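Local atomic coordinates of Oxidored_FMN domain-containing protein ([Pseudomonas] geniculata N1, PDB entry 6L6J), a protein that probably oxidises the amine of 6-hydroxypseudooxynicotine, a nicotine breakdown intermediate, as a flavoenzyme carrying FMN, a [4Fe-4S] cluster and bound ADP. Residues D262-S267 with E566-V571; D529-A534 with H562-M567. All coordinates share one frame; numbering follows the deposited sequence.

Contact 1: D262-S267 with E566-V571; sequences DWAWDS and EMVHVV. With FMN (flavin mononucleotide), chain B.
The indole of W265 receives the imidazole of H569 on one face, in a T-shaped (edge-to-face) pair: H569 CE1 stands over the centre of the indole's six-membered ring, 3.6 Å from W265 CE2, with the planes at 77°. A264 O lies in the plane of the imidazole at its NE2 edge, and the neighbouring V568 CG1 sits over one face toward the rim. This is a domain junction: the short helix 263-266, which follows barrel strand 255-261 of the FMN-binding TIM barrel, meets the first turn of helix 567-577. Histidine suits the place because one flat ring offers a C-H edge to the tryptophan and an N-H to a carbonyl. H569 NE2 donates to A264 O over 2.7 Å and almost straight, at 172°, although it reaches the oxygen from well above the carbonyl plane. These two grips fix the rotation of the imidazole, and F273 adds a second edge-to-face partner. A small residue at 264 lets the helices approach, its CB lying 4.0 Å from V568 CG1. The far side of helix 263-266 faces the flavin. There W263 sets the edge of its indole against the isoalloxazine, and S267 OG shares a hydrogen bond with FMN O4'. With CG anti to the backbone N (chi1 -170°), D266 points its carboxylate at the ribityl chain, where FMN O3' donates to D266 OD2 over 2.7 Å.

Contact 2: D529-A534 with H562-M567; sequences DYYYMA and HNTLEM
A water molecule, rather than a direct polar bond, joins Y531 to E566 across this contact: Y531 OH donates to it over 3.1 Å, and the water in turn donates a hydrogen bond to E566 OE1 at 2.6 Å. Beside this bridge the only direct touching is light. T564 CG2 comes obliquely to the tyrosine, 3.9 Å from Y531 CE1, while E566 OE1 lies near the ring plane at its edge. The two segments belong to the second alpha/beta domain: one leads from strand 522-527 into helix 533-542, the other carries the end of helix 561-564 and the turn into helix 567-577. Tyrosine suits its position because it brings both an apolar ring to T564 and a hydroxyl to the water; chi1 of -169° swings the phenol away from the backbone N, toward the other segment. One face of the ring is covered by Y532 CD1, and W560 makes an edge-to-face pair with it. At the base of the side chain, D529 OD2 accepts from Y531 N over 3.0 Å, an Asx turn that steadies the backbone. Threonine divides its work, its methyl meeting the phenol while T564 OG1 donates to E566 OE1 over 2.9 Å, on the anti side of the carboxylate. The other oxygen, E566 OE2, takes a salt bridge from R271 and a hydrogen bond from S269. Gripped at both oxygens by donors and paired with an arginine, this buried carboxylate is probably kept ionised.

E566 and M567 belong to both contacts, whose centres lie about 11 Å apart, and helices 561-564 and 567-577 follow each other through the turn they share. L565 of contact 2 makes the direct link: its CD1 packs 3.5 Å from W263 CG, and its O lies 3.7 Å from A264 CB, so contact 2 leans directly on the barrel helix of contact 1. Contact 1 touches FMN itself, whereas the T564 side chain of contact 2 is about 10 Å from the flavin. Contact 2 instead approaches the cluster: the Y531 side chain lies about 8 Å from it, against about 13 Å for that of H569. N348, in the cluster pocket, bonds both S267 O and T564 O, tying the two together.

Contact 1: D262-S267 with E566-V571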
# COMPACT_ATOMS: atom_id res chain seq x y z
N ASP A 262 -6.61 -0.38 -13.83
CA ASP A 262 -5.46 0.44 -13.39
C ASP A 262 -5.35 0.42 -11.86
O ASP A 262 -6.33 0.73 -11.17
CB ASP A 262 -5.46 1.84 -14.00
CG ASP A 262 -4.05 2.42 -14.07
OD1 ASP A 262 -3.17 1.78 -14.70
OD2 ASP A 262 -3.82 3.49 -13.46
N TRP A 263 -4.15 0.04 -11.39
CA TRP A 263 -3.80 -0.17 -9.97
C TRP A 263 -4.10 1.10 -9.16
O TRP A 263 -4.54 0.96 -8.01
CB TRP A 263 -2.33 -0.61 -9.90
CG TRP A 263 -1.94 -1.31 -8.63
CD1 TRP A 263 -2.74 -1.62 -7.57
CD2 TRP A 263 -0.62 -1.79 -8.30
NE1 TRP A 263 -2.00 -2.23 -6.58
CE2 TRP A 263 -0.70 -2.33 -7.00
CE3 TRP A 263 0.61 -1.79 -8.97
CZ2 TRP A 263 0.41 -2.88 -6.37
CZ3 TRP A 263 1.71 -2.35 -8.34
CH2 TRP A 263 1.61 -2.88 -7.05
N ALA A 264 -3.91 2.28 -9.74
CA ALA A 264 -4.00 3.60 -9.06
C ALA A 264 -5.46 3.88 -8.69
O ALA A 264 -5.68 4.68 -7.74
CB ALA A 264 -3.45 4.69 -9.96
N TRP A 265 -6.39 3.24 -9.42
CA TRP A 265 -7.86 3.30 -9.18
C TRP A 265 -8.35 2.08 -8.37
O TRP A 265 -9.40 2.18 -7.70
CB TRP A 265 -8.56 3.42 -10.53
CG TRP A 265 -8.11 4.58 -11.35
CD1 TRP A 265 -7.13 4.59 -12.31
CD2 TRP A 265 -8.62 5.92 -11.29
NE1 TRP A 265 -7.00 5.85 -12.85
CE2 TRP A 265 -7.92 6.68 -12.25
CE3 TRP A 265 -9.60 6.55 -10.51
CZ2 TRP A 265 -8.17 8.04 -12.45
CZ3 TRP A 265 -9.84 7.89 -10.71
CH2 TRP A 265 -9.14 8.62 -11.68
N ASP A 266 -7.64 0.96 -8.43
CA ASP A 266 -7.97 -0.30 -7.69
C ASP A 266 -7.50 -0.19 -6.23
O ASP A 266 -8.30 -0.38 -5.32
CB ASP A 266 -7.35 -1.52 -8.40
CG ASP A 266 -7.85 -2.86 -7.84
OD1 ASP A 266 -9.02 -2.91 -7.42
OD2 ASP A 266 -7.07 -3.84 -7.86
N SER A 267 -6.21 0.06 -6.01
CA SER A 267 -5.64 0.30 -4.66
C SER A 267 -5.63 1.81 -4.40
O SER A 267 -4.53 2.39 -4.23
CB SER A 267 -4.26 -0.32 -4.57
OG SER A 267 -4.31 -1.69 -4.91
N GLU A 566 -0.35 7.58 -6.44
CA GLU A 566 -1.10 8.84 -6.16
C GLU A 566 -0.75 9.92 -7.19
O GLU A 566 -1.46 10.94 -7.20
CB GLU A 566 -0.82 9.34 -4.74
CG GLU A 566 -1.32 8.40 -3.67
CD GLU A 566 -1.00 8.87 -2.25
OE1 GLU A 566 0.21 8.99 -1.91
OE2 GLU A 566 -1.95 9.16 -1.49
N MET A 567 0.27 9.73 -8.03
CA MET A 567 0.72 10.83 -8.93
C MET A 567 -0.46 11.32 -9.76
O MET A 567 -0.76 12.52 -9.71
CB MET A 567 1.86 10.43 -9.88
CG MET A 567 2.69 11.66 -10.28
SD MET A 567 3.88 11.45 -11.63
CE MET A 567 4.79 10.04 -11.01
N VAL A 568 -1.15 10.41 -10.46
CA VAL A 568 -2.24 10.76 -11.40
C VAL A 568 -3.37 11.49 -10.64
O VAL A 568 -4.02 12.34 -11.24
CB VAL A 568 -2.75 9.51 -12.14
CG1 VAL A 568 -3.36 8.50 -11.17
CG2 VAL A 568 -3.73 9.85 -13.26
N HIS A 569 -3.61 11.15 -9.38
CA HIS A 569 -4.69 11.75 -8.54
C HIS A 569 -4.23 13.11 -8.00
O HIS A 569 -5.08 14.02 -7.97
CB HIS A 569 -5.12 10.82 -7.39
CG HIS A 569 -5.54 9.47 -7.86
ND1 HIS A 569 -6.25 9.30 -9.02
CD2 HIS A 569 -5.29 8.25 -7.36
CE1 HIS A 569 -6.45 8.01 -9.21
NE2 HIS A 569 -5.84 7.34 -8.22
N VAL A 570 -2.97 13.24 -7.58
CA VAL A 570 -2.43 14.53 -7.08
C VAL A 570 -2.53 15.54 -8.24
O VAL A 570 -3.16 16.62 -8.03
CB VAL A 570 -0.99 14.44 -6.54
CG1 VAL A 570 -0.53 15.79 -6.03
CG2 VAL A 570 -0.84 13.41 -5.43
N VAL A 571 -1.97 15.19 -9.40
CA VAL A 571 -2.00 16.04 -10.63
C VAL A 571 -3.46 16.45 -10.91
O VAL A 571 -3.73 17.67 -10.86
CB VAL A 571 -1.33 15.34 -11.83
CG1 VAL A 571 -1.55 16.10 -13.13
CG2 VAL A 571 0.15 15.12 -11.61
N1 FMN B . -3.91 -7.28 -7.64
C2 FMN B . -3.65 -8.30 -8.51
O2 FMN B . -4.58 -8.69 -9.23
N3 FMN B . -2.47 -8.93 -8.63
C4 FMN B . -1.43 -8.58 -7.86
O4 FMN B . -0.35 -9.15 -7.97
C4A FMN B . -1.60 -7.46 -6.89
N5 FMN B . -0.59 -7.05 -6.09
C5A FMN B . -0.82 -6.08 -5.18
C6 FMN B . 0.20 -5.71 -4.30
C7 FMN B . -0.06 -4.73 -3.36
C7M FMN B . 1.05 -4.30 -2.48
C8 FMN B . -1.38 -4.11 -3.24
C8M FMN B . -1.66 -3.02 -2.25
C9 FMN B . -2.39 -4.47 -4.10
C9A FMN B . -2.18 -5.44 -5.06
N10 FMN B . -3.22 -5.85 -5.91
C10 FMN B . -2.95 -6.85 -6.82
C1' FMN B . -4.59 -5.27 -5.85
C2' FMN B . -5.39 -5.90 -4.73
O2' FMN B . -5.61 -7.25 -5.08
C3' FMN B . -6.72 -5.24 -4.52
O3' FMN B . -7.53 -5.44 -5.68
C4' FMN B . -6.64 -3.74 -4.21
O4' FMN B . -5.58 -3.48 -3.26
C5' FMN B . -7.98 -3.21 -3.71
O5' FMN B . -8.30 -3.88 -2.50
P FMN B . -7.92 -3.22 -1.07
O1P FMN B . -8.71 -1.94 -0.98
O2P FMN B . -8.35 -4.29 -0.11
O3P FMN B . -6.42 -3.01 -1.11

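Contact 2: D529-A534 with H562-M567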
# COMPACT_ATOMS: atom_id res chain seq x y z
N ASP A 529 11.38 17.50 -1.35
CA ASP A 529 11.09 16.33 -0.48
C ASP A 529 10.61 15.18 -1.37
O ASP A 529 11.01 14.05 -1.09
CB ASP A 529 10.04 16.65 0.57
CG ASP A 529 9.49 15.42 1.26
OD1 ASP A 529 10.14 14.94 2.19
OD2 ASP A 529 8.44 14.95 0.81
N TYR A 530 9.75 15.47 -2.35
CA TYR A 530 9.35 14.55 -3.46
C TYR A 530 8.22 13.60 -3.02
O TYR A 530 7.87 12.65 -3.79
CB TYR A 530 10.55 13.73 -3.97
CG TYR A 530 11.61 14.49 -4.74
CD1 TYR A 530 11.56 15.87 -4.89
CD2 TYR A 530 12.69 13.83 -5.29
CE1 TYR A 530 12.53 16.56 -5.61
CE2 TYR A 530 13.69 14.50 -5.98
CZ TYR A 530 13.60 15.87 -6.14
OH TYR A 530 14.57 16.49 -6.88
N TYR A 531 7.63 13.80 -1.84
CA TYR A 531 6.48 12.96 -1.38
C TYR A 531 5.22 13.84 -1.22
O TYR A 531 5.00 14.70 -2.07
CB TYR A 531 6.98 12.15 -0.19
CG TYR A 531 6.08 11.04 0.28
CD1 TYR A 531 5.03 10.57 -0.49
CD2 TYR A 531 6.25 10.47 1.52
CE1 TYR A 531 4.17 9.59 -0.04
CE2 TYR A 531 5.42 9.45 1.98
CZ TYR A 531 4.37 9.01 1.21
OH TYR A 531 3.53 8.02 1.65
N TYR A 532 4.44 13.70 -0.16
CA TYR A 532 3.08 14.30 -0.03
C TYR A 532 3.10 15.69 0.61
O TYR A 532 2.15 16.43 0.40
CB TYR A 532 2.21 13.38 0.83
CG TYR A 532 2.72 13.22 2.24
CD1 TYR A 532 3.62 12.22 2.56
CD2 TYR A 532 2.29 14.05 3.26
CE1 TYR A 532 4.07 12.03 3.86
CE2 TYR A 532 2.74 13.88 4.56
CZ TYR A 532 3.63 12.86 4.86
OH TYR A 532 4.06 12.70 6.15
N MET A 533 4.11 16.03 1.42
CA MET A 533 4.03 17.22 2.31
C MET A 533 3.85 18.51 1.49
O MET A 533 3.09 19.38 1.92
CB MET A 533 5.26 17.38 3.18
CG MET A 533 5.20 18.59 4.11
SD MET A 533 3.66 18.72 5.08
CE MET A 533 4.08 17.73 6.51
N ALA A 534 4.50 18.63 0.35
CA ALA A 534 4.42 19.85 -0.47
C ALA A 534 3.09 19.88 -1.22
O ALA A 534 2.52 20.98 -1.33
CB ALA A 534 5.60 19.96 -1.40
N HIS A 562 4.50 8.12 -7.78
CA HIS A 562 4.53 7.08 -8.84
C HIS A 562 4.38 5.72 -8.17
O HIS A 562 3.75 4.84 -8.76
CB HIS A 562 5.83 7.14 -9.65
CG HIS A 562 5.93 6.08 -10.70
ND1 HIS A 562 5.06 6.03 -11.79
CD2 HIS A 562 6.78 5.04 -10.83
CE1 HIS A 562 5.38 4.99 -12.54
NE2 HIS A 562 6.41 4.36 -11.96
N ASN A 563 4.92 5.61 -6.95
CA ASN A 563 5.09 4.36 -6.18
C ASN A 563 3.90 4.13 -5.23
O ASN A 563 3.54 2.97 -5.01
CB ASN A 563 6.42 4.34 -5.42
CG ASN A 563 7.62 4.31 -6.33
OD1 ASN A 563 7.55 3.81 -7.46
ND2 ASN A 563 8.74 4.84 -5.84
N THR A 564 3.31 5.18 -4.67
CA THR A 564 2.10 5.09 -3.82
C THR A 564 0.86 5.10 -4.72
O THR A 564 -0.25 5.01 -4.18
CB THR A 564 2.07 6.25 -2.82
OG1 THR A 564 1.93 7.43 -3.61
CG2 THR A 564 3.31 6.34 -1.95
N LEU A 565 1.04 5.19 -6.05
CA LEU A 565 -0.03 5.24 -7.06
C LEU A 565 -0.94 6.43 -6.77
O LEU A 565 -2.16 6.27 -6.85
CB LEU A 565 -0.83 3.95 -7.03
CG LEU A 565 -0.02 2.67 -7.16
CD1 LEU A 565 -0.89 1.45 -6.84
CD2 LEU A 565 0.59 2.55 -8.54
N GLU A 566 -0.35 7.58 -6.44
CA GLU A 566 -1.10 8.84 -6.16
C GLU A 566 -0.75 9.92 -7.19
O GLU A 566 -1.46 10.94 -7.20
CB GLU A 566 -0.82 9.34 -4.74
CG GLU A 566 -1.32 8.40 -3.67
CD GLU A 566 -1.00 8.87 -2.25
OE1 GLU A 566 0.21 8.99 -1.91
OE2 GLU A 566 -1.95 9.16 -1.49
N MET A 567 0.27 9.73 -8.03
CA MET A 567 0.72 10.83 -8.93
C MET A 567 -0.46 11.32 -9.76
O MET A 567 -0.76 12.52 -9.71
CB MET A 567 1.86 10.43 -9.88
CG MET A 567 2.69 11.66 -10.28
SD MET A 567 3.88 11.45 -11.63
CE MET A 567 4.79 10.04 -11.01
O HOH W 1 0.66 8.15 0.53